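Local coordinates for protein STE5 (Saccharomyces cerevisiae, PDB 3FZE) that scaffolds yeast pheromone signalling, its minimal scaffold domain co-catalysing phosphorylation of the MAP kinase Fus3 by Ste7, at residues A[4-9]-A[170-175]; A[19-24]-A[109-114]; A[28-33]-A[116-121]; A[62-67]-A[90-95]. All coordinates share one frame; numbering follows the deposited sequence. Where two conformers were deposited one is given.

Contact 1: A[4-9]-A[170-175]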
loop_
_atom_site.group_PDB
_atom_site.type_symbol
_atom_site.label_atom_id
_atom_site.label_comp_id
_atom_site.label_asym_id
_atom_site.label_seq_id
_atom_site.Cartn_x
_atom_site.Cartn_y
_atom_site.Cartn_z
ATOM N N THR A 4 -14.317 -0.432 9.741
ATOM C CA THR A 4 -13.312 -1.493 9.776
ATOM C C THR A 4 -11.964 -1.043 9.233
ATOM O O THR A 4 -10.923 -1.499 9.699
ATOM C CB THR A 4 -13.767 -2.751 9.011
ATOM O OG1 THR A 4 -14.000 -2.426 7.635
ATOM C CG2 THR A 4 -15.029 -3.302 9.617
ATOM N N THR A 5 -11.982 -0.148 8.251
ATOM C CA THR A 5 -10.747 0.465 7.778
ATOM C C THR A 5 -10.051 1.178 8.932
ATOM O O THR A 5 -8.859 0.991 9.163
ATOM C CB THR A 5 -11.007 1.465 6.640
ATOM O OG1 THR A 5 -11.520 0.770 5.496
ATOM C CG2 THR A 5 -9.720 2.186 6.259
ATOM N N ILE A 6 -10.813 1.985 9.668
ATOM C CA ILE A 6 -10.283 2.708 10.817
ATOM C C ILE A 6 -9.740 1.764 11.888
ATOM O O ILE A 6 -8.613 1.924 12.356
ATOM C CB ILE A 6 -11.351 3.632 11.439
ATOM C CG1 ILE A 6 -11.722 4.755 10.465
ATOM C CG2 ILE A 6 -10.861 4.206 12.762
ATOM C CD1 ILE A 6 -12.851 5.649 10.963
ATOM N N SER A 7 -10.543 0.783 12.287
ATOM C CA SER A 7 -10.117 -0.131 13.340
ATOM C C SER A 7 -8.930 -0.994 12.905
ATOM O O SER A 7 -8.054 -1.303 13.707
ATOM C CB SER A 7 -11.286 -0.989 13.844
ATOM O OG SER A 7 -11.895 -1.711 12.792
ATOM N N SER A 8 -8.907 -1.384 11.637
ATOM C CA SER A 8 -7.787 -2.161 11.127
ATOM C C SER A 8 -6.504 -1.338 11.185
ATOM O O SER A 8 -5.466 -1.819 11.641
ATOM C CB SER A 8 -8.064 -2.642 9.701
ATOM O OG SER A 8 -9.139 -3.563 9.688
ATOM N N ILE A 9 -6.586 -0.089 10.739
ATOM C CA ILE A 9 -5.427 0.799 10.767
ATOM C C ILE A 9 -4.995 1.100 12.203
ATOM O O ILE A 9 -3.803 1.173 12.505
ATOM C CB ILE A 9 -5.696 2.090 9.958
ATOM C CG1 ILE A 9 -5.755 1.762 8.462
ATOM C CG2 ILE A 9 -4.624 3.142 10.229
ATOM C CD1 ILE A 9 -6.351 2.860 7.615
ATOM N N TRP A 170 -9.634 5.709 -2.372
ATOM C CA TRP A 170 -8.224 5.901 -2.047
ATOM C C TRP A 170 -8.045 6.998 -1.007
ATOM O O TRP A 170 -7.204 6.897 -0.111
ATOM C CB TRP A 170 -7.425 6.256 -3.309
ATOM C CG TRP A 170 -7.270 5.102 -4.261
ATOM C CD1 TRP A 170 -7.992 4.879 -5.403
ATOM C CD2 TRP A 170 -6.354 4.004 -4.148
ATOM N NE1 TRP A 170 -7.579 3.721 -6.007
ATOM C CE2 TRP A 170 -6.579 3.160 -5.260
ATOM C CE3 TRP A 170 -5.362 3.652 -3.222
ATOM C CZ2 TRP A 170 -5.847 1.991 -5.471
ATOM C CZ3 TRP A 170 -4.640 2.486 -3.435
ATOM C CH2 TRP A 170 -4.887 1.672 -4.548
ATOM N N THR A 171 -8.832 8.057 -1.133
ATOM C CA THR A 171 -8.711 9.194 -0.235
ATOM C C THR A 171 -9.014 8.780 1.201
ATOM O O THR A 171 -8.259 9.105 2.121
ATOM C CB THR A 171 -9.625 10.348 -0.680
ATOM O OG1 THR A 171 -9.133 10.890 -1.913
ATOM C CG2 THR A 171 -9.659 11.452 0.375
ATOM N N PHE A 172 -10.103 8.041 1.393
ATOM C CA PHE A 172 -10.479 7.638 2.746
ATOM C C PHE A 172 -9.430 6.733 3.376
ATOM O O PHE A 172 -9.029 6.945 4.518
ATOM C CB PHE A 172 -11.848 6.947 2.782
ATOM C CG PHE A 172 -12.225 6.473 4.152
ATOM C CD1 PHE A 172 -12.835 7.329 5.048
ATOM C CD2 PHE A 172 -11.920 5.184 4.561
ATOM C CE1 PHE A 172 -13.160 6.905 6.323
ATOM C CE2 PHE A 172 -12.239 4.755 5.834
ATOM C CZ PHE A 172 -12.858 5.618 6.714
ATOM N N VAL A 173 -8.983 5.730 2.626
ATOM C CA VAL A 173 -7.978 4.798 3.124
ATOM C C VAL A 173 -6.689 5.514 3.500
ATOM O O VAL A 173 -6.157 5.338 4.603
ATOM C CB VAL A 173 -7.642 3.721 2.075
ATOM C CG1 VAL A 173 -6.441 2.895 2.522
ATOM C CG2 VAL A 173 -8.843 2.825 1.843
ATOM N N LEU A 174 -6.194 6.341 2.587
ATOM C CA LEU A 174 -4.900 6.987 2.782
ATOM C C LEU A 174 -4.934 8.135 3.802
ATOM O O LEU A 174 -3.988 8.315 4.565
ATOM C CB LEU A 174 -4.315 7.431 1.438
ATOM C CG LEU A 174 -3.987 6.251 0.520
ATOM C CD1 LEU A 174 -3.573 6.736 -0.864
ATOM C CD2 LEU A 174 -2.903 5.387 1.152
ATOM N N GLU A 175 -6.023 8.902 3.821
ATOM C CA GLU A 175 -6.195 9.931 4.845
ATOM C C GLU A 175 -6.285 9.268 6.217
ATOM O O GLU A 175 -5.692 9.749 7.185
ATOM C CB GLU A 175 -7.428 10.814 4.579
ATOM C CG GLU A 175 -7.199 11.842 3.472
ATOM C CD GLU A 175 -8.315 12.871 3.363
ATOM O OE1 GLU A 175 -9.387 12.654 3.950
ATOM O OE2 GLU A 175 -8.114 13.896 2.676
#

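Contact 2: A[19-24]-A[109-114]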
loop_
_atom_site.group_PDB
_atom_site.type_symbol
_atom_site.label_atom_id
_atom_site.label_comp_id
_atom_site.label_asym_id
_atom_site.label_seq_id
_atom_site.Cartn_x
_atom_site.Cartn_y
_atom_site.Cartn_z
ATOM N N ASN A 19 8.801 0.538 10.879
ATOM C CA ASN A 19 8.773 0.936 9.475
ATOM C C ASN A 19 7.554 0.327 8.785
ATOM O O ASN A 19 6.932 -0.613 9.301
ATOM C CB ASN A 19 10.063 0.486 8.761
ATOM C CG ASN A 19 10.316 1.246 7.469
ATOM O OD1 ASN A 19 9.766 2.324 7.263
ATOM N ND2 ASN A 19 11.160 0.689 6.599
ATOM N N LEU A 20 7.200 0.876 7.622
ATOM C CA LEU A 20 6.121 0.328 6.820
ATOM C C LEU A 20 6.598 0.048 5.413
ATOM O O LEU A 20 7.478 0.744 4.889
ATOM C CB LEU A 20 4.968 1.322 6.704
ATOM C CG LEU A 20 4.285 1.766 7.988
ATOM C CD1 LEU A 20 3.217 2.798 7.664
ATOM C CD2 LEU A 20 3.682 0.572 8.703
ATOM N N ALA A 21 5.982 -0.957 4.803
ATOM C CA ALA A 21 6.067 -1.181 3.365
ATOM C C ALA A 21 4.662 -1.015 2.815
ATOM O O ALA A 21 3.745 -1.726 3.227
ATOM C CB ALA A 21 6.573 -2.580 3.077
ATOM N N ILE A 22 4.505 -0.064 1.897
ATOM C CA ILE A 22 3.211 0.239 1.299
ATOM C C ILE A 22 3.125 -0.376 -0.093
ATOM O O ILE A 22 3.883 -0.004 -0.985
ATOM C CB ILE A 22 2.995 1.773 1.174
ATOM C CG1 ILE A 22 3.389 2.495 2.471
ATOM C CG2 ILE A 22 1.556 2.075 0.801
ATOM C CD1 ILE A 22 2.436 2.248 3.641
ATOM N N ILE A 23 2.205 -1.315 -0.282
ATOM C CA ILE A 23 2.043 -1.955 -1.585
ATOM C C ILE A 23 0.705 -1.517 -2.175
ATOM O O ILE A 23 -0.346 -1.777 -1.601
ATOM C CB ILE A 23 2.130 -3.493 -1.470
ATOM C CG1 ILE A 23 3.386 -3.879 -0.682
ATOM C CG2 ILE A 23 2.157 -4.116 -2.848
ATOM C CD1 ILE A 23 3.233 -5.104 0.212
ATOM N N LEU A 24 0.766 -0.813 -3.301
ATOM C CA LEU A 24 -0.408 -0.214 -3.928
ATOM C C LEU A 24 -0.606 -0.766 -5.329
ATOM O O LEU A 24 0.262 -0.633 -6.189
ATOM C CB LEU A 24 -0.275 1.316 -3.988
ATOM C CG LEU A 24 -0.031 2.039 -2.660
ATOM C CD1 LEU A 24 0.019 3.543 -2.917
ATOM C CD2 LEU A 24 -1.099 1.711 -1.623
ATOM N N GLU A 109 13.493 -5.679 11.734
ATOM C CA GLU A 109 12.699 -4.719 12.490
ATOM C C GLU A 109 11.243 -5.138 12.416
ATOM O O GLU A 109 10.894 -6.050 11.670
ATOM C CB GLU A 109 12.867 -3.320 11.898
ATOM C CG GLU A 109 12.385 -3.222 10.473
ATOM C CD GLU A 109 12.629 -1.859 9.864
ATOM O OE1 GLU A 109 12.775 -0.880 10.625
ATOM O OE2 GLU A 109 12.675 -1.780 8.624
ATOM N N HIS A 110 10.392 -4.479 13.191
ATOM C CA HIS A 110 8.964 -4.743 13.116
ATOM C C HIS A 110 8.393 -3.962 11.943
ATOM O O HIS A 110 8.203 -2.750 12.019
ATOM C CB HIS A 110 8.267 -4.357 14.421
ATOM C CG HIS A 110 8.786 -5.089 15.616
ATOM N ND1 HIS A 110 8.451 -6.400 15.889
ATOM C CD2 HIS A 110 9.622 -4.702 16.608
ATOM C CE1 HIS A 110 9.057 -6.784 16.997
ATOM N NE2 HIS A 110 9.774 -5.773 17.454
ATOM N N LEU A 111 8.141 -4.675 10.855
ATOM C CA LEU A 111 7.691 -4.071 9.616
ATOM C C LEU A 111 6.187 -4.225 9.447
ATOM O O LEU A 111 5.665 -5.338 9.436
ATOM C CB LEU A 111 8.430 -4.730 8.450
ATOM C CG LEU A 111 8.188 -4.235 7.029
ATOM C CD1 LEU A 111 8.493 -2.752 6.925
ATOM C CD2 LEU A 111 9.058 -5.051 6.068
ATOM N N GLY A 112 5.490 -3.097 9.333
ATOM C CA GLY A 112 4.071 -3.107 9.028
ATOM C C GLY A 112 3.862 -3.160 7.525
ATOM O O GLY A 112 4.487 -2.410 6.782
ATOM N N ILE A 113 2.993 -4.061 7.083
ATOM C CA ILE A 113 2.707 -4.226 5.667
ATOM C C ILE A 113 1.309 -3.733 5.359
ATOM O O ILE A 113 0.339 -4.161 5.983
ATOM C CB ILE A 113 2.827 -5.699 5.229
ATOM C CG1 ILE A 113 4.211 -6.238 5.564
ATOM C CG2 ILE A 113 2.524 -5.838 3.738
ATOM C CD1 ILE A 113 5.309 -5.526 4.858
ATOM N N VAL A 114 1.208 -2.831 4.386
ATOM C CA VAL A 114 -0.078 -2.262 4.028
ATOM C C VAL A 114 -0.295 -2.516 2.543
ATOM O O VAL A 114 0.398 -1.949 1.706
ATOM C CB VAL A 114 -0.130 -0.751 4.321
ATOM C CG1 VAL A 114 -1.492 -0.180 3.954
ATOM C CG2 VAL A 114 0.180 -0.487 5.798
#

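Contact 3: A[28-33]-A[116-121]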
loop_
_atom_site.group_PDB
_atom_site.type_symbol
_atom_site.label_atom_id
_atom_site.label_comp_id
_atom_site.label_asym_id
_atom_site.label_seq_id
_atom_site.Cartn_x
_atom_site.Cartn_y
_atom_site.Cartn_z
ATOM N N PHE A 28 -5.816 2.069 -13.268
ATOM C CA PHE A 28 -5.957 3.490 -13.552
ATOM C C PHE A 28 -7.272 3.833 -14.241
ATOM O O PHE A 28 -7.737 4.972 -14.168
ATOM C CB PHE A 28 -4.777 3.979 -14.389
ATOM C CG PHE A 28 -3.465 3.888 -13.684
ATOM C CD1 PHE A 28 -3.044 4.913 -12.847
ATOM C CD2 PHE A 28 -2.653 2.778 -13.843
ATOM C CE1 PHE A 28 -1.835 4.836 -12.198
ATOM C CE2 PHE A 28 -1.445 2.694 -13.188
ATOM C CZ PHE A 28 -1.038 3.725 -12.367
ATOM N N THR A 29 -7.869 2.847 -14.898
ATOM C CA THR A 29 -9.112 3.066 -15.635
ATOM C C THR A 29 -10.305 3.270 -14.699
ATOM O O THR A 29 -11.328 3.826 -15.098
ATOM C CB THR A 29 -9.414 1.906 -16.610
ATOM O OG1 THR A 29 -9.806 0.740 -15.874
ATOM C CG2 THR A 29 -8.193 1.584 -17.468
ATOM N N LYS A 30 -10.168 2.826 -13.452
ATOM C CA LYS A 30 -11.249 2.968 -12.484
ATOM C C LYS A 30 -11.252 4.347 -11.831
ATOM O O LYS A 30 -12.218 4.722 -11.165
ATOM C CB LYS A 30 -11.172 1.879 -11.414
ATOM C CG LYS A 30 -11.370 0.476 -11.949
ATOM C CD LYS A 30 -11.440 -0.543 -10.827
ATOM C CE LYS A 30 -11.842 -1.912 -11.356
ATOM N NZ LYS A 30 -12.345 -2.790 -10.260
ATOM N N LEU A 31 -10.170 5.097 -12.020
ATOM C CA LEU A 31 -10.048 6.428 -11.430
ATOM C C LEU A 31 -10.874 7.459 -12.202
ATOM O O LEU A 31 -10.577 7.775 -13.354
ATOM C CB LEU A 31 -8.579 6.849 -11.357
ATOM C CG LEU A 31 -7.696 5.841 -10.614
ATOM C CD1 LEU A 31 -6.238 6.288 -10.586
ATOM C CD2 LEU A 31 -8.230 5.594 -9.208
ATOM N N LYS A 32 -11.914 7.973 -11.550
ATOM C CA LYS A 32 -12.870 8.879 -12.181
ATOM C C LYS A 32 -12.463 10.345 -12.074
ATOM O O LYS A 32 -13.111 11.220 -12.648
ATOM C CB LYS A 32 -14.265 8.685 -11.577
ATOM N N GLU A 33 -11.399 10.611 -11.325
ATOM C CA GLU A 33 -10.873 11.970 -11.193
ATOM C C GLU A 33 -9.419 11.950 -10.726
ATOM O O GLU A 33 -8.849 10.883 -10.517
ATOM C CB GLU A 33 -11.753 12.831 -10.272
ATOM C CG GLU A 33 -11.781 12.416 -8.810
ATOM C CD GLU A 33 -12.670 11.213 -8.546
ATOM O OE1 GLU A 33 -13.406 10.794 -9.462
ATOM O OE2 GLU A 33 -12.638 10.691 -7.412
ATOM N N VAL A 116 -2.917 -2.291 -0.530
ATOM C CA VAL A 116 -4.157 -1.668 -0.951
ATOM C C VAL A 116 -4.307 -1.816 -2.464
ATOM O O VAL A 116 -3.353 -1.583 -3.215
ATOM C CB VAL A 116 -4.194 -0.170 -0.582
ATOM C CG1 VAL A 116 -5.587 0.401 -0.814
ATOM C CG2 VAL A 116 -3.756 0.047 0.879
ATOM N N SER A 117 -5.496 -2.198 -2.913
ATOM C CA SER A 117 -5.732 -2.423 -4.342
ATOM C C SER A 117 -7.149 -1.994 -4.720
ATOM O O SER A 117 -8.082 -2.161 -3.936
ATOM C CB SER A 117 -5.520 -3.902 -4.682
ATOM O OG SER A 117 -5.835 -4.188 -6.042
ATOM N N ASN A 118 -7.310 -1.441 -5.916
ATOM C CA ASN A 118 -8.649 -1.156 -6.421
ATOM C C ASN A 118 -8.991 -2.009 -7.638
ATOM O O ASN A 118 -10.006 -1.777 -8.291
ATOM C CB ASN A 118 -8.803 0.326 -6.773
ATOM C CG ASN A 118 -8.060 0.698 -8.037
ATOM O OD1 ASN A 118 -7.121 0.007 -8.433
ATOM N ND2 ASN A 118 -8.474 1.790 -8.680
ATOM N N SER A 119 -8.144 -2.988 -7.942
ATOM C CA SER A 119 -8.321 -3.791 -9.158
ATOM C C SER A 119 -9.266 -4.969 -8.951
ATOM O O SER A 119 -9.617 -5.306 -7.828
ATOM C CB SER A 119 -6.967 -4.278 -9.698
ATOM O OG SER A 119 -6.323 -5.154 -8.789
ATOM N N ASN A 120 -9.678 -5.593 -10.048
ATOM C CA ASN A 120 -10.650 -6.676 -9.981
ATOM C C ASN A 120 -10.230 -7.829 -9.073
ATOM O O ASN A 120 -9.056 -8.204 -9.023
ATOM C CB ASN A 120 -10.968 -7.185 -11.381
ATOM C CG ASN A 120 -11.686 -6.151 -12.226
ATOM O OD1 ASN A 120 -12.389 -5.283 -11.705
ATOM N ND2 ASN A 120 -11.509 -6.237 -13.536
ATOM N N MET A 121 -11.201 -8.389 -8.358
ATOM C CA MET A 121 -10.924 -9.465 -7.413
ATOM C C MET A 121 -10.716 -10.802 -8.112
ATOM O O MET A 121 -11.490 -11.737 -7.929
ATOM C CB MET A 121 -12.036 -9.561 -6.365
ATOM C CG MET A 121 -12.168 -8.303 -5.509
ATOM S SD MET A 121 -10.694 -7.986 -4.527
ATOM C CE MET A 121 -10.795 -9.340 -3.361
HETATM O O HOH W 1 -12.796 -0.919 -7.939
#

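Contact 4: A[62-67]-A[90-95]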
loop_
_atom_site.group_PDB
_atom_site.type_symbol
_atom_site.label_atom_id
_atom_site.label_comp_id
_atom_site.label_asym_id
_atom_site.label_seq_id
_atom_site.Cartn_x
_atom_site.Cartn_y
_atom_site.Cartn_z
ATOM N N ASN A 62 -2.706 -6.147 -13.667
ATOM C CA ASN A 62 -2.348 -7.511 -14.071
ATOM C C ASN A 62 -1.187 -8.099 -13.274
ATOM O O ASN A 62 -0.580 -9.095 -13.683
ATOM C CB ASN A 62 -2.044 -7.540 -15.563
ATOM C CG ASN A 62 -3.257 -7.216 -16.377
ATOM O OD1 ASN A 62 -4.297 -7.854 -16.215
ATOM N ND2 ASN A 62 -3.154 -6.208 -17.235
ATOM N N ASN A 63 -0.903 -7.481 -12.127
ATOM C CA ASN A 63 0.082 -7.981 -11.161
ATOM C C ASN A 63 1.546 -7.802 -11.566
ATOM O O ASN A 63 2.435 -8.483 -11.050
ATOM C CB ASN A 63 -0.196 -9.435 -10.778
ATOM C CG ASN A 63 0.511 -9.832 -9.500
ATOM O OD1 ASN A 63 0.469 -9.094 -8.510
ATOM N ND2 ASN A 63 1.182 -10.985 -9.517
ATOM N N TYR A 64 1.794 -6.855 -12.463
ATOM C CA TYR A 64 3.161 -6.473 -12.811
ATOM C C TYR A 64 3.704 -5.350 -11.941
ATOM O O TYR A 64 3.034 -4.339 -11.701
ATOM C CB TYR A 64 3.260 -6.054 -14.277
ATOM C CG TYR A 64 3.024 -7.206 -15.208
ATOM C CD1 TYR A 64 4.042 -8.115 -15.488
ATOM C CD2 TYR A 64 1.776 -7.413 -15.771
ATOM C CE1 TYR A 64 3.828 -9.190 -16.327
ATOM C CE2 TYR A 64 1.551 -8.489 -16.622
ATOM C CZ TYR A 64 2.583 -9.371 -16.895
ATOM O OH TYR A 64 2.365 -10.445 -17.740
ATOM N N VAL A 65 4.938 -5.536 -11.482
ATOM C CA VAL A 65 5.605 -4.546 -10.639
ATOM C C VAL A 65 6.018 -3.361 -11.489
ATOM O O VAL A 65 6.720 -3.523 -12.488
ATOM C CB VAL A 65 6.865 -5.131 -9.973
ATOM C CG1 VAL A 65 7.623 -4.039 -9.190
ATOM C CG2 VAL A 65 6.508 -6.304 -9.069
ATOM N N LEU A 66 5.595 -2.169 -11.077
ATOM C CA LEU A 66 5.882 -0.948 -11.817
ATOM C C LEU A 66 7.080 -0.196 -11.254
ATOM O O LEU A 66 7.900 0.340 -12.000
ATOM C CB LEU A 66 4.651 -0.038 -11.845
ATOM C CG LEU A 66 3.382 -0.675 -12.423
ATOM C CD1 LEU A 66 2.247 0.334 -12.446
ATOM C CD2 LEU A 66 3.632 -1.222 -13.826
ATOM N N ASP A 67 7.191 -0.161 -9.933
ATOM C CA ASP A 67 8.339 0.456 -9.302
ATOM C C ASP A 67 8.267 0.095 -7.833
ATOM O O ASP A 67 7.236 -0.391 -7.357
ATOM C CB ASP A 67 8.333 1.970 -9.484
ATOM C CG ASP A 67 9.684 2.589 -9.214
ATOM O OD1 ASP A 67 10.691 1.842 -9.197
ATOM O OD2 ASP A 67 9.735 3.820 -9.013
ATOM N N SER A 90 7.795 -6.713 -17.038
ATOM C CA SER A 90 7.567 -8.138 -17.210
ATOM C C SER A 90 7.699 -8.903 -15.888
ATOM O O SER A 90 7.657 -10.136 -15.875
ATOM C CB SER A 90 8.546 -8.707 -18.238
ATOM O OG SER A 90 9.881 -8.597 -17.768
ATOM N N THR A 91 7.848 -8.172 -14.783
ATOM C CA THR A 91 8.052 -8.780 -13.467
ATOM C C THR A 91 6.740 -8.925 -12.703
ATOM O O THR A 91 6.131 -7.927 -12.324
ATOM C CB THR A 91 9.012 -7.943 -12.599
ATOM O OG1 THR A 91 10.246 -7.738 -13.302
ATOM C CG2 THR A 91 9.287 -8.657 -11.272
ATOM N N GLN A 92 6.317 -10.165 -12.474
ATOM C CA GLN A 92 5.125 -10.427 -11.665
ATOM C C GLN A 92 5.393 -10.196 -10.181
ATOM O O GLN A 92 6.437 -10.584 -9.657
ATOM C CB GLN A 92 4.623 -11.856 -11.875
ATOM C CG GLN A 92 3.831 -12.030 -13.166
ATOM C CD GLN A 92 2.408 -11.494 -13.069
ATOM O OE1 GLN A 92 1.565 -12.041 -12.340
ATOM N NE2 GLN A 92 2.122 -10.439 -13.828
ATOM N N PHE A 93 4.444 -9.559 -9.507
ATOM C CA PHE A 93 4.564 -9.322 -8.077
ATOM C C PHE A 93 4.207 -10.538 -7.213
ATOM O O PHE A 93 3.270 -11.273 -7.505
ATOM C CB PHE A 93 3.686 -8.148 -7.653
ATOM C CG PHE A 93 3.652 -7.951 -6.171
ATOM C CD1 PHE A 93 4.638 -7.214 -5.540
ATOM C CD2 PHE A 93 2.664 -8.550 -5.402
ATOM C CE1 PHE A 93 4.625 -7.044 -4.167
ATOM C CE2 PHE A 93 2.647 -8.379 -4.018
ATOM C CZ PHE A 93 3.631 -7.635 -3.408
ATOM N N SER A 94 4.952 -10.717 -6.128
ATOM C CA SER A 94 4.556 -11.616 -5.051
ATOM C C SER A 94 5.182 -11.085 -3.774
ATOM O O SER A 94 6.178 -10.358 -3.823
ATOM C CB SER A 94 5.028 -13.053 -5.301
ATOM O OG SER A 94 6.444 -13.146 -5.253
ATOM N N PRO A 95 4.589 -11.424 -2.624
ATOM C CA PRO A 95 5.200 -10.968 -1.372
ATOM C C PRO A 95 6.634 -11.479 -1.215
ATOM O O PRO A 95 7.505 -10.703 -0.821
ATOM C CB PRO A 95 4.280 -11.560 -0.303
ATOM C CG PRO A 95 2.942 -11.617 -0.977
ATOM C CD PRO A 95 3.241 -11.983 -2.417
#

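Contact 1: A[4-9]-A[170-175]
F172 carries its CG opposite the backbone N (chi1 177°), which throws the ring out from its own helix toward T5, whose chi1 of -65° turns CG2 to the same ring atom that CB meets. F172 CE2 lies 3.6 Å from T5 CB and equally 3.6 Å from T5 CG2. CB arrives at the ring edge, in its plane, and the two side chains slide past each other in opposite directions. The side chains of I6 and F172 cross at about a right angle, with I6 CG1 4.0 Å from F172 CZ. Further along, the tip of I9 comes down on backbone rather than on a side chain, CD1 standing 3.9 Å from V173 O.

Helices 2-14 and 170-180 run side by side here, their axes 10.3 Å apart and inclined by only 27°, a spacing that suits a long aromatic side chain such as F172. They belong to one helical layer of the alpha/beta/alpha, vWA-like fold, beside strand 165-167: T5 also touches V165 and A167, while V173 packs on A167, I148 and V150. Threonine suits this helix face because its methyl group meets F172 while T5 OG1 hydrogen-bonds to G1 O, just ahead of the helix. Beta-branched V173 is compact enough to fit between the sheet and the neighbouring helix, where T5 CG2 approaches its CA to 4.4 Å.

Contact 2: A[19-24]-A[109-114]
G112 O accepts a hydrogen bond of 2.9 Å from A21 N of strand 19-24, supplemented by a CA-H...O contact from L20 CA, 3.2 Å from the same oxygen. The ladder goes on in parallel register, with G112 N bonded to N19 O, V114 N to A21 O, and I23 N to V114 O at 2.8 Å. Glycine suits position 112 because a CB there would collide with L20 CD2, which lies 3.7 Å from G112 CA. On the opposite face of the sheet from L20, the small A21 leaves room for I113, whose CD1 is 3.7 Å from A21 CB, and next to it I23 CD1 meets I113 CG2 at 3.7 Å.

Where the strands begin, E109 holds CG in the crowded position (chi1 62°) and then extends, laying its carboxylate beside N19, with OE2 3.5 Å from N19 CB. Both polar ends turn to R53: E109 OE1 forms a salt bridge with NH2, and N19 ND2 bonds to its carbonyl. Without the carboxylate of E109, as with an alanine here, the R53 guanidinium would probably lose its mate and N19 CB its cover.

Strand 55-60 hydrogen-bonds to the far edge of strand 19-26 through Q55 and C57, while L44 and V40 of helix 35-50 pack on I22 and L24.

Contact 3: A[28-33]-A[116-121]
The side chain of K30 stretches past N118 toward N120, fully extended beyond CG. Its flexible methylene chain passes along the backbone carbonyl of N118, with K30 CD 3.2 Å from N118 O, before the amino group reaches its partners. K30 NZ then donates to N118 O at 3.2 Å, in the plane of that carbonyl. The second bond, K30 NZ to N120 OD1, is 2.9 Å long; N120 crosses the lysine obliquely, and the donor sits 35° out of the plane of its amide carbonyl.

The side chain of N118 faces the base of K30, not its amino group. Its CG occupies the position between backbone N and carbonyl carbon (chi1 73°), which sets the amide toward the loop 28-33: N118 ND2 lies 3.8 Å from K30 CB and also 3.8 Å from L31 CD2. L31 meets it at about a right angle and, being apolar, turns on to I26 and W170. The other end of the amide, N118 OD1, accepts from D27 N, so a short polar residue ties the two loops together.

Both loops leave the C-terminal ends of the parallel neighbours 19-26 and 111-117, the edge that bears the metal site in many vWA relatives. S117 OG accepts from S119 N in an ST turn that shapes the exit of strand 111-117.

A water accepts from K30 NZ at 3.0 Å and donates to N118 O, closing a triangle. The positive charge is thus met here by neutral oxygens, a bonding pattern consistent with a protonated amine at the solvent-facing surface.

Contact 4: A[62-67]-A[90-95]
Y64 and Q92 are paired through a single beta bridge, which fastens the loop before helix 95-102 to the segment leading into strand 65-68, an outermost strand of the sheet. Two backbone hydrogen bonds flank it: F93 N to N63 O and V65 N to T91 O, each 2.8 Å.

Side-chain amides supply the next set. Asparagine tolerates the left-handed backbone of position 63 (phi 74°), and N63 ND2 gives bonds to F93 O (2.9 Å, on a lone pair) and to Q92 OE1 (3.0 Å, from above the carbonyl plane). N63 OD1 in turn accepts from Q130. Replacing the amide of N63 by the short hydroxyl of a serine is likely to leave F93 O and Q92 OE1 without this donor and Q130 without its acceptor.

Q92, bent at chi2 (-77°), folds back so that NE2 bonds almost straight to N62 O at 3.0 Å. The same nitrogen stands 3.1 Å above the plane of the Y64 ring, over its centre, with amide and ring planes 80° apart; glutamine is long enough both to reach N62 O and to lay its NE2 over the ring.

The apolar part is V65 CG2, which lies at the edge of the F93 ring and 3.7 Å from F93 CB.

Along the chain, contact 1 closes the longest loop and the other three lie inside it; the segments of contacts 2 and 3 alternate, and contact 4 is nested within both. Contacts 2 and 3 share strand 111-117, next to strand 19-26 in the sheet, with centres about 21 Å apart on opposite sides of the chain's centre. W170 of contact 1 packs on V116 and N118 of contact 3 and on L24 of contact 2. From the other layer, F93 of contact 4 touches I23. Contacts 1 and 4, centres about 24 Å apart, do not touch. Contact 1 pairs helices on one face, contact 4 brings F93 against the other, and contacts 2 and 3 follow the sheet between.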